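Local coordinates for protein beta-galactosidase (PDB 4MAD) that probably hydrolyses terminal non-reducing beta-D-galactose residues from beta-D-galactosides, as a member of glycoside hydrolase family 35, at residues Y398-Q409 / V442-Q453; G420-Y428 / V508-H516. One frame throughout, in Å; residues are numbered along the deposited sequence.

Interaction 1. Residues Y398-Q409 / V442-Q453; sequences YETTIKGAYGKQ and VVELTEEESKLQ
Thr400 and Ile402 pair with Leu452 and Ser450 through two-way backbone hydrogen bonds, the ladder of an antiparallel sheet whose strand segments run at 158°. Ile402 N lies 2.9 Å from Ser450 O. A second ladder joins Gln409 to Val443 and Gly407 to Leu445, where Tyr406 and Gly407 together face Leu445 in a classic beta bulge; with the backbone angles of Gly407, a side chain would collide with the carbonyl oxygen of Tyr406, so glycine fits there.

Polar and charged side chains line the face carrying Glu399, Lys451 and Gln453. With CG anti to the backbone N (chi1 170°) and an extended chain, Glu399 lies alongside Gln453 and takes a hydrogen bond on OE2 from Gln453 NE2 at 2.9 Å; Lys451 NZ adds a long salt bridge, 4.0 Å from the same OE2, while OE1 goes to Tyr491 OH. Shortened to an alanine here, the side chain would probably leave the Gln453 amide and the Tyr491 hydroxyl without this partner and remove a distant negative charge from Lys451. In the second ladder, Lys408 NZ meets the syn lone pair of Glu444 OE2 at 2.6 Å.

Ile402, Ser450 and Leu452 occupy the opposite face, Ile402 CD1 reaching Leu452 CB at 4.1 Å. Beside the bulge, Leu445 CD1 meets Tyr406 CB at 4.0 Å. A water donates to Gly404 O and Glu447 O and accepts from Ser450 OG, satisfying a buried hydroxyl.

Strand 395-403 is flanked by strands 449-457 and 488-493, while Leu480 of strand 473-480 packs on Ile402, Tyr406 and Leu445, joining two sheets of the all-beta domain.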
loop_
_atom_site.group_PDB
_atom_site.type_symbol
_atom_site.label_atom_id
_atom_site.label_comp_id
_atom_site.label_asym_id
_atom_site.label_seq_id
_atom_site.Cartn_x
_atom_site.Cartn_y
_atom_site.Cartn_z
ATOM N N TYR A 398 -6.797 24.240 -1.742
ATOM C CA TYR A 398 -6.021 25.380 -2.164
ATOM C C TYR A 398 -7.011 26.514 -2.504
ATOM O O TYR A 398 -7.967 26.295 -3.149
ATOM C CB TYR A 398 -5.207 25.117 -3.428
ATOM C CG TYR A 398 -4.056 24.131 -3.357
ATOM C CD1 TYR A 398 -2.757 24.557 -3.161
ATOM C CD2 TYR A 398 -4.242 22.791 -3.579
ATOM C CE1 TYR A 398 -1.730 23.672 -3.138
ATOM C CE2 TYR A 398 -3.214 21.951 -3.557
ATOM C CZ TYR A 398 -1.952 22.383 -3.331
ATOM O OH TYR A 398 -0.941 21.542 -3.311
ATOM N N GLU A 399 -6.751 27.703 -1.992
ATOM C CA GLU A 399 -7.711 28.770 -2.050
ATOM C C GLU A 399 -7.018 30.122 -2.360
ATOM O O GLU A 399 -6.015 30.423 -1.794
ATOM C CB GLU A 399 -8.414 28.807 -0.710
ATOM C CG GLU A 399 -9.297 29.908 -0.365
ATOM C CD GLU A 399 -10.060 29.610 0.954
ATOM O OE1 GLU A 399 -9.760 30.208 1.978
ATOM O OE2 GLU A 399 -10.895 28.714 0.969
ATOM N N THR A 400 -7.578 30.885 -3.279
ATOM C CA THR A 400 -7.040 32.186 -3.626
ATOM C C THR A 400 -8.148 33.062 -4.133
ATOM O O THR A 400 -9.137 32.573 -4.603
ATOM C CB THR A 400 -5.940 32.123 -4.682
ATOM O OG1 THR A 400 -5.207 33.352 -4.739
ATOM C CG2 THR A 400 -6.523 31.840 -6.000
ATOM N N THR A 401 -7.931 34.369 -4.051
ATOM C CA THR A 401 -8.865 35.327 -4.560
ATOM C C THR A 401 -8.376 35.990 -5.838
ATOM O O THR A 401 -7.337 36.514 -5.891
ATOM C CB THR A 401 -9.203 36.430 -3.538
ATOM O OG1 THR A 401 -9.555 35.864 -2.275
ATOM C CG2 THR A 401 -10.350 37.253 -4.034
ATOM N N ILE A 402 -9.172 35.944 -6.856
ATOM C CA ILE A 402 -8.872 36.595 -8.100
ATOM C C ILE A 402 -9.543 37.973 -8.114
ATOM O O ILE A 402 -10.674 38.101 -7.885
ATOM C CB ILE A 402 -9.388 35.804 -9.267
ATOM C CG1 ILE A 402 -8.764 34.413 -9.306
ATOM C CG2 ILE A 402 -9.081 36.471 -10.521
ATOM C CD1 ILE A 402 -9.663 33.389 -9.824
ATOM N N LYS A 403 -8.791 39.005 -8.409
ATOM C CA LYS A 403 -9.358 40.318 -8.423
ATOM C C LYS A 403 -9.547 40.860 -9.822
ATOM O O LYS A 403 -8.630 41.012 -10.536
ATOM C CB LYS A 403 -8.492 41.239 -7.647
ATOM C CG LYS A 403 -8.120 40.604 -6.412
ATOM C CD LYS A 403 -8.273 41.433 -5.268
ATOM C CE LYS A 403 -7.918 40.614 -4.097
ATOM N NZ LYS A 403 -7.980 41.458 -2.947
ATOM N N GLY A 404 -10.766 41.215 -10.142
ATOM C CA GLY A 404 -11.126 41.695 -11.433
ATOM C C GLY A 404 -11.971 40.716 -12.164
ATOM O O GLY A 404 -11.885 39.553 -11.939
ATOM N N ALA A 405 -12.798 41.229 -13.055
ATOM C CA ALA A 405 -13.677 40.409 -13.811
ATOM C C ALA A 405 -12.942 40.013 -15.067
ATOM O O ALA A 405 -12.888 40.749 -16.008
ATOM C CB ALA A 405 -14.889 41.151 -14.150
ATOM N N TYR A 406 -12.361 38.828 -15.050
ATOM C CA TYR A 406 -11.642 38.293 -16.181
ATOM C C TYR A 406 -12.526 37.817 -17.325
ATOM O O TYR A 406 -12.064 37.655 -18.406
ATOM C CB TYR A 406 -10.727 37.161 -15.757
ATOM C CG TYR A 406 -9.515 37.517 -14.948
ATOM C CD1 TYR A 406 -8.375 36.793 -15.058
ATOM C CD2 TYR A 406 -9.493 38.583 -14.119
ATOM C CE1 TYR A 406 -7.289 37.082 -14.348
ATOM C CE2 TYR A 406 -8.385 38.897 -13.421
ATOM C CZ TYR A 406 -7.277 38.142 -13.531
ATOM O OH TYR A 406 -6.148 38.380 -12.822
ATOM N N GLY A 407 -13.777 37.537 -17.057
ATOM C CA GLY A 407 -14.601 36.919 -18.064
ATOM C C GLY A 407 -14.320 35.439 -18.301
ATOM O O GLY A 407 -13.912 34.752 -17.445
ATOM N N LYS A 408 -14.603 34.958 -19.477
ATOM C CA LYS A 408 -14.411 33.571 -19.739
ATOM C C LYS A 408 -12.925 33.274 -19.842
ATOM O O LYS A 408 -12.225 33.918 -20.602
ATOM C CB LYS A 408 -15.093 33.255 -21.041
ATOM C CG LYS A 408 -14.729 31.982 -21.655
ATOM C CD LYS A 408 -15.325 31.896 -22.997
ATOM C CE LYS A 408 -16.295 30.797 -23.043
ATOM N NZ LYS A 408 -17.602 31.235 -22.537
ATOM N N GLN A 409 -12.466 32.324 -19.042
ATOM C CA GLN A 409 -11.076 31.922 -19.017
ATOM C C GLN A 409 -10.908 30.414 -18.972
ATOM O O GLN A 409 -11.724 29.749 -18.468
ATOM C CB GLN A 409 -10.386 32.483 -17.796
ATOM C CG GLN A 409 -10.378 33.960 -17.737
ATOM C CD GLN A 409 -9.432 34.560 -18.737
ATOM O OE1 GLN A 409 -8.435 34.006 -19.004
ATOM N NE2 GLN A 409 -9.761 35.701 -19.266
ATOM N N VAL A 442 -13.186 25.398 -18.188
ATOM C CA VAL A 442 -13.591 26.749 -18.538
ATOM C C VAL A 442 -14.350 27.379 -17.388
ATOM O O VAL A 442 -15.280 26.858 -16.916
ATOM C CB VAL A 442 -14.449 26.776 -19.809
ATOM C CG1 VAL A 442 -14.962 28.102 -20.101
ATOM C CG2 VAL A 442 -13.722 26.214 -20.947
ATOM N N VAL A 443 -13.909 28.527 -16.929
ATOM C CA VAL A 443 -14.619 29.257 -15.910
ATOM C C VAL A 443 -15.064 30.599 -16.423
ATOM O O VAL A 443 -14.522 31.077 -17.365
ATOM C CB VAL A 443 -13.793 29.473 -14.711
ATOM C CG1 VAL A 443 -13.404 28.159 -14.136
ATOM C CG2 VAL A 443 -12.627 30.259 -15.051
ATOM N N GLU A 444 -16.096 31.164 -15.813
ATOM C CA GLU A 444 -16.565 32.478 -16.154
ATOM C C GLU A 444 -16.487 33.378 -14.949
ATOM O O GLU A 444 -17.253 33.222 -14.044
ATOM C CB GLU A 444 -18.000 32.411 -16.567
ATOM C CG GLU A 444 -18.241 31.480 -17.658
ATOM C CD GLU A 444 -17.871 32.079 -18.950
ATOM O OE1 GLU A 444 -17.400 33.200 -18.920
ATOM O OE2 GLU A 444 -18.072 31.460 -19.994
ATOM N N LEU A 445 -15.564 34.317 -14.963
ATOM C CA LEU A 445 -15.340 35.167 -13.837
ATOM C C LEU A 445 -15.936 36.522 -14.087
ATOM O O LEU A 445 -15.294 37.380 -14.617
ATOM C CB LEU A 445 -13.864 35.305 -13.626
ATOM C CG LEU A 445 -13.256 33.932 -13.485
ATOM C CD1 LEU A 445 -11.826 33.983 -13.526
ATOM C CD2 LEU A 445 -13.713 33.373 -12.216
ATOM N N THR A 446 -17.184 36.683 -13.721
ATOM C CA THR A 446 -17.857 37.913 -14.006
ATOM C C THR A 446 -17.971 38.845 -12.850
ATOM O O THR A 446 -18.343 39.957 -13.032
ATOM C CB THR A 446 -19.219 37.643 -14.480
ATOM O OG1 THR A 446 -19.848 36.827 -13.522
ATOM C CG2 THR A 446 -19.169 36.909 -15.749
ATOM N N GLU A 447 -17.690 38.387 -11.654
ATOM C CA GLU A 447 -17.753 39.260 -10.513
ATOM C C GLU A 447 -16.505 40.080 -10.331
ATOM O O GLU A 447 -15.532 39.794 -10.921
ATOM C CB GLU A 447 -18.152 38.504 -9.241
ATOM C CG GLU A 447 -19.525 37.795 -9.332
ATOM C CD GLU A 447 -20.759 38.655 -8.935
ATOM O OE1 GLU A 447 -20.709 39.434 -7.987
ATOM O OE2 GLU A 447 -21.808 38.505 -9.569
ATOM N N GLU A 448 -16.549 41.099 -9.486
ATOM C CA GLU A 448 -15.380 41.906 -9.183
ATOM C C GLU A 448 -14.272 41.122 -8.524
ATOM O O GLU A 448 -13.141 41.410 -8.699
ATOM C CB GLU A 448 -15.744 43.051 -8.254
ATOM C CG GLU A 448 -16.549 44.126 -8.892
ATOM C CD GLU A 448 -15.932 44.605 -10.166
ATOM O OE1 GLU A 448 -14.857 45.233 -10.116
ATOM O OE2 GLU A 448 -16.498 44.347 -11.231
ATOM N N GLU A 449 -14.633 40.190 -7.657
ATOM C CA GLU A 449 -13.683 39.263 -7.069
ATOM C C GLU A 449 -14.220 37.838 -7.198
ATOM O O GLU A 449 -15.406 37.634 -7.189
ATOM C CB GLU A 449 -13.418 39.586 -5.621
ATOM C CG GLU A 449 -12.953 40.953 -5.441
ATOM C CD GLU A 449 -12.286 41.256 -4.116
ATOM O OE1 GLU A 449 -12.224 40.428 -3.234
ATOM O OE2 GLU A 449 -11.803 42.351 -3.972
ATOM N N SER A 450 -13.324 36.872 -7.324
ATOM C CA SER A 450 -13.719 35.488 -7.350
ATOM C C SER A 450 -12.891 34.625 -6.402
ATOM O O SER A 450 -11.716 34.594 -6.542
ATOM C CB SER A 450 -13.551 35.013 -8.756
ATOM O OG SER A 450 -14.466 35.620 -9.595
ATOM N N LYS A 451 -13.521 33.938 -5.480
ATOM C CA LYS A 451 -12.822 33.045 -4.596
ATOM C C LYS A 451 -12.727 31.658 -5.251
ATOM O O LYS A 451 -13.713 30.997 -5.462
ATOM C CB LYS A 451 -13.522 32.975 -3.248
ATOM C CG LYS A 451 -12.859 32.111 -2.244
ATOM C CD LYS A 451 -13.778 31.818 -1.088
ATOM C CE LYS A 451 -13.043 31.390 0.124
ATOM N NZ LYS A 451 -13.855 31.321 1.337
ATOM N N LEU A 452 -11.498 31.278 -5.550
ATOM C CA LEU A 452 -11.200 30.020 -6.193
ATOM C C LEU A 452 -10.747 29.031 -5.126
ATOM O O LEU A 452 -9.937 29.349 -4.318
ATOM C CB LEU A 452 -10.129 30.229 -7.237
ATOM C CG LEU A 452 -9.578 28.970 -7.866
ATOM C CD1 LEU A 452 -10.621 28.282 -8.634
ATOM C CD2 LEU A 452 -8.392 29.251 -8.690
ATOM N N GLN A 453 -11.385 27.856 -5.123
ATOM C CA GLN A 453 -11.053 26.771 -4.238
ATOM C C GLN A 453 -10.858 25.491 -5.052
ATOM O O GLN A 453 -11.589 25.218 -5.904
ATOM C CB GLN A 453 -12.164 26.552 -3.213
ATOM C CG GLN A 453 -12.366 27.699 -2.278
ATOM C CD GLN A 453 -13.545 27.523 -1.373
ATOM O OE1 GLN A 453 -14.626 27.459 -1.812
ATOM N NE2 GLN A 453 -13.292 27.449 -0.095
HETATM O O HOH W 1 -13.495 38.060 -10.517
#

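Interaction 2. Residues G420-Y428 / V508-H516; sequences GQVYVNGEY and VKENFPYFH
Tyr423 and Tyr428 receive the Asn511-Phe512-Pro513 corner on a beta hairpin, strands 419-424 and 427-433 joined by a type I' turn from Val424 to Glu427. The opposing chain makes its own type II turn from Lys509 to Phe512, just ahead of strand 514-522, so the contact is a meeting of side chains and turns and not a shared sheet.

The packed part gathers round Phe512 and the buried Tyr423, Pro513 and Gln421. Tyr423 CE1 sits over the centre of one face of the Phe512 ring, 3.6 Å above the plane, and Lys509 CE lies over the centre of the other; the two aromatic planes are inclined at 45°, an oblique pairing. Phenylalanine suits this slot because both faces meet carbon. Its edge points at Gly426 O, 3.3 Å from Phe512 CZ. Pro513 offers its CD to Tyr423 OH and its CG to the side chain of Gln421, whose NE2 donates to Leu578 O.

The looser side holds the partly exposed Asn511 and Tyr428 and the exposed Gly426. The Asn511 amide lies nearly flat on the Tyr428 ring, the planes 8° apart, with Asn511 CB 3.6 Å from the ring centroid in a CH-pi contact. With CG anti to the backbone N (chi1 177°), the Tyr428 ring is carried under the Asn511 side chain. Gly426, at the tip of the hairpin turn, takes a positive phi that glycine adopts without strain. Between the two regions, Tyr423 OH donates a hydrogen bond of 2.7 Å to a lone pair of Asn511 O, in the carbonyl plane.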
loop_
_atom_site.group_PDB
_atom_site.type_symbol
_atom_site.label_atom_id
_atom_site.label_comp_id
_atom_site.label_asym_id
_atom_site.label_seq_id
_atom_site.Cartn_x
_atom_site.Cartn_y
_atom_site.Cartn_z
ATOM N N GLY A 420 -8.897 16.838 -8.765
ATOM C CA GLY A 420 -9.403 17.933 -8.000
ATOM C C GLY A 420 -10.755 18.434 -8.409
ATOM O O GLY A 420 -11.106 18.358 -9.547
ATOM N N GLN A 421 -11.442 18.996 -7.444
ATOM C CA GLN A 421 -12.727 19.594 -7.617
ATOM C C GLN A 421 -12.597 21.106 -7.465
ATOM O O GLN A 421 -12.062 21.571 -6.527
ATOM C CB GLN A 421 -13.675 19.076 -6.567
ATOM C CG GLN A 421 -13.968 17.596 -6.668
ATOM C CD GLN A 421 -14.620 17.023 -5.383
ATOM O OE1 GLN A 421 -13.964 16.552 -4.505
ATOM N NE2 GLN A 421 -15.908 17.098 -5.320
ATOM N N VAL A 422 -13.085 21.819 -8.459
ATOM C CA VAL A 422 -12.929 23.220 -8.565
ATOM C C VAL A 422 -14.237 23.982 -8.288
ATOM O O VAL A 422 -15.233 23.655 -8.772
ATOM C CB VAL A 422 -12.415 23.594 -9.969
ATOM C CG1 VAL A 422 -12.116 25.020 -10.071
ATOM C CG2 VAL A 422 -11.241 22.805 -10.299
ATOM N N TYR A 423 -14.114 25.020 -7.480
ATOM C CA TYR A 423 -15.175 25.892 -7.041
ATOM C C TYR A 423 -14.782 27.359 -7.238
ATOM O O TYR A 423 -13.682 27.738 -6.928
ATOM C CB TYR A 423 -15.517 25.654 -5.563
ATOM C CG TYR A 423 -15.782 24.181 -5.268
ATOM C CD1 TYR A 423 -17.057 23.666 -5.303
ATOM C CD2 TYR A 423 -14.749 23.307 -5.036
ATOM C CE1 TYR A 423 -17.283 22.331 -5.088
ATOM C CE2 TYR A 423 -14.966 21.995 -4.800
ATOM C CZ TYR A 423 -16.233 21.501 -4.836
ATOM O OH TYR A 423 -16.420 20.194 -4.620
ATOM N N VAL A 424 -15.730 28.135 -7.724
ATOM C CA VAL A 424 -15.563 29.549 -7.873
ATOM C C VAL A 424 -16.730 30.222 -7.138
ATOM O O VAL A 424 -17.840 29.963 -7.431
ATOM C CB VAL A 424 -15.597 29.944 -9.354
ATOM C CG1 VAL A 424 -15.720 31.378 -9.481
ATOM C CG2 VAL A 424 -14.375 29.454 -10.066
ATOM N N ASN A 425 -16.422 31.045 -6.157
ATOM C CA ASN A 425 -17.417 31.780 -5.402
ATOM C C ASN A 425 -18.472 30.816 -4.837
ATOM O O ASN A 425 -19.610 31.112 -4.803
ATOM C CB ASN A 425 -18.060 32.856 -6.243
ATOM C CG ASN A 425 -17.201 34.073 -6.373
ATOM O OD1 ASN A 425 -16.455 34.375 -5.509
ATOM N ND2 ASN A 425 -17.334 34.755 -7.459
ATOM N N GLY A 426 -18.018 29.670 -4.415
ATOM C CA GLY A 426 -18.862 28.747 -3.729
ATOM C C GLY A 426 -19.756 27.930 -4.629
ATOM O O GLY A 426 -20.603 27.211 -4.154
ATOM N N GLU A 427 -19.530 28.021 -5.921
ATOM C CA GLU A 427 -20.228 27.246 -6.908
ATOM C C GLU A 427 -19.303 26.214 -7.535
ATOM O O GLU A 427 -18.216 26.506 -7.801
ATOM C CB GLU A 427 -20.701 28.129 -8.039
ATOM C CG GLU A 427 -21.785 29.101 -7.737
ATOM C CD GLU A 427 -22.252 29.799 -9.018
ATOM O OE1 GLU A 427 -21.641 30.784 -9.429
ATOM O OE2 GLU A 427 -23.216 29.326 -9.634
ATOM N N TYR A 428 -19.780 25.034 -7.808
ATOM C CA TYR A 428 -18.960 24.005 -8.383
ATOM C C TYR A 428 -18.812 24.234 -9.828
ATOM O O TYR A 428 -19.772 24.445 -10.479
ATOM C CB TYR A 428 -19.659 22.674 -8.223
ATOM C CG TYR A 428 -19.000 21.456 -8.835
ATOM C CD1 TYR A 428 -17.841 20.945 -8.330
ATOM C CD2 TYR A 428 -19.550 20.816 -9.891
ATOM C CE1 TYR A 428 -17.235 19.870 -8.850
ATOM C CE2 TYR A 428 -18.942 19.687 -10.426
ATOM C CZ TYR A 428 -17.789 19.218 -9.888
ATOM O OH TYR A 428 -17.155 18.113 -10.375
ATOM N N VAL A 508 -27.561 19.272 1.984
ATOM C CA VAL A 508 -26.375 18.624 1.437
ATOM C C VAL A 508 -26.345 18.880 -0.071
ATOM O O VAL A 508 -27.358 18.718 -0.750
ATOM C CB VAL A 508 -26.385 17.108 1.697
ATOM C CG1 VAL A 508 -25.551 16.386 0.650
ATOM C CG2 VAL A 508 -25.870 16.808 3.097
ATOM N N LYS A 509 -25.190 19.291 -0.590
ATOM C CA LYS A 509 -25.088 19.693 -1.980
ATOM C C LYS A 509 -24.290 18.721 -2.808
ATOM O O LYS A 509 -23.233 18.334 -2.451
ATOM C CB LYS A 509 -24.428 21.060 -2.078
ATOM C CG LYS A 509 -24.980 22.072 -1.195
ATOM C CD LYS A 509 -24.321 23.432 -1.385
ATOM C CE LYS A 509 -23.295 23.742 -0.374
ATOM N NZ LYS A 509 -22.958 25.154 -0.354
ATOM N N GLU A 510 -24.842 18.352 -3.944
ATOM C CA GLU A 510 -24.164 17.464 -4.841
ATOM C C GLU A 510 -22.898 18.137 -5.329
ATOM O O GLU A 510 -22.861 19.308 -5.417
ATOM C CB GLU A 510 -25.047 17.137 -6.000
ATOM C CG GLU A 510 -26.260 16.430 -5.585
ATOM C CD GLU A 510 -25.976 15.008 -5.145
ATOM O OE1 GLU A 510 -25.931 14.166 -6.017
ATOM O OE2 GLU A 510 -25.805 14.752 -3.962
ATOM N N ASN A 511 -21.861 17.373 -5.578
ATOM C CA ASN A 511 -20.605 17.883 -6.096
ATOM C C ASN A 511 -19.761 18.672 -5.123
ATOM O O ASN A 511 -18.726 19.148 -5.470
ATOM C CB ASN A 511 -20.807 18.585 -7.413
ATOM C CG ASN A 511 -21.192 17.645 -8.476
ATOM O OD1 ASN A 511 -22.132 17.856 -9.156
ATOM N ND2 ASN A 511 -20.491 16.576 -8.588
ATOM N N PHE A 512 -20.192 18.658 -3.888
ATOM C CA PHE A 512 -19.433 19.153 -2.772
ATOM C C PHE A 512 -19.189 17.998 -1.785
ATOM O O PHE A 512 -20.045 17.224 -1.530
ATOM C CB PHE A 512 -20.197 20.225 -2.033
ATOM C CG PHE A 512 -20.328 21.521 -2.762
ATOM C CD1 PHE A 512 -19.663 22.636 -2.339
ATOM C CD2 PHE A 512 -21.137 21.642 -3.825
ATOM C CE1 PHE A 512 -19.832 23.811 -2.980
ATOM C CE2 PHE A 512 -21.305 22.819 -4.434
ATOM C CZ PHE A 512 -20.633 23.887 -4.034
ATOM N N PRO A 513 -17.999 17.910 -1.241
ATOM C CA PRO A 513 -17.743 16.828 -0.309
ATOM C C PRO A 513 -18.440 17.083 1.006
ATOM O O PRO A 513 -18.346 18.143 1.514
ATOM C CB PRO A 513 -16.215 16.837 -0.165
ATOM C CG PRO A 513 -15.751 17.483 -1.317
ATOM C CD PRO A 513 -16.727 18.531 -1.603
ATOM N N TYR A 514 -19.080 16.062 1.534
ATOM C CA TYR A 514 -19.679 16.120 2.836
ATOM C C TYR A 514 -19.319 14.912 3.663
ATOM O O TYR A 514 -19.240 13.852 3.155
ATOM C CB TYR A 514 -21.177 16.186 2.737
ATOM C CG TYR A 514 -21.746 17.530 2.523
ATOM C CD1 TYR A 514 -22.335 18.235 3.550
ATOM C CD2 TYR A 514 -21.719 18.106 1.287
ATOM C CE1 TYR A 514 -22.876 19.454 3.330
ATOM C CE2 TYR A 514 -22.240 19.316 1.071
ATOM C CZ TYR A 514 -22.823 19.990 2.072
ATOM O OH TYR A 514 -23.324 21.220 1.829
ATOM N N PHE A 515 -19.122 15.123 4.946
ATOM C CA PHE A 515 -19.071 14.086 5.920
ATOM C C PHE A 515 -20.498 13.672 6.332
ATOM O O PHE A 515 -21.314 14.497 6.582
ATOM C CB PHE A 515 -18.304 14.535 7.139
ATOM C CG PHE A 515 -16.858 14.842 6.873
ATOM C CD1 PHE A 515 -15.913 13.877 6.916
ATOM C CD2 PHE A 515 -16.453 16.118 6.584
ATOM C CE1 PHE A 515 -14.633 14.155 6.694
ATOM C CE2 PHE A 515 -15.174 16.382 6.373
ATOM C CZ PHE A 515 -14.263 15.406 6.417
ATOM N N HIS A 516 -20.768 12.413 6.407
ATOM C CA HIS A 516 -22.064 11.964 6.758
ATOM C C HIS A 516 -21.874 11.105 7.989
ATOM O O HIS A 516 -21.036 10.276 7.983
ATOM C CB HIS A 516 -22.575 11.107 5.663
ATOM C CG HIS A 516 -22.841 11.837 4.403
ATOM N ND1 HIS A 516 -23.890 12.689 4.255
ATOM C CD2 HIS A 516 -22.194 11.842 3.224
ATOM C CE1 HIS A 516 -23.891 13.176 3.035
ATOM N NE2 HIS A 516 -22.861 12.691 2.393
#

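Overall arrangement
The centres of the two interactions lie about 16 Å apart, on the same side of the chain's centre. Their segments alternate along the sequence: 398-409, 420-428, 442-453, then 508-516. Strands 449-457 and 419-424 are neighbours in one antiparallel sheet, so the contacts share a border, where Gln453 N lies 2.9 Å from Tyr423 O and Lys451 O lies 2.8 Å from Asn425 N, both probable hydrogen bonds. Interaction 1 is internal to the first all-beta domain and builds it, whereas interaction 2 docks that sheet's hairpin on the chain leading into the separate eight-stranded antiparallel sheet. Both contacts lie away from the predicted catalytic residues.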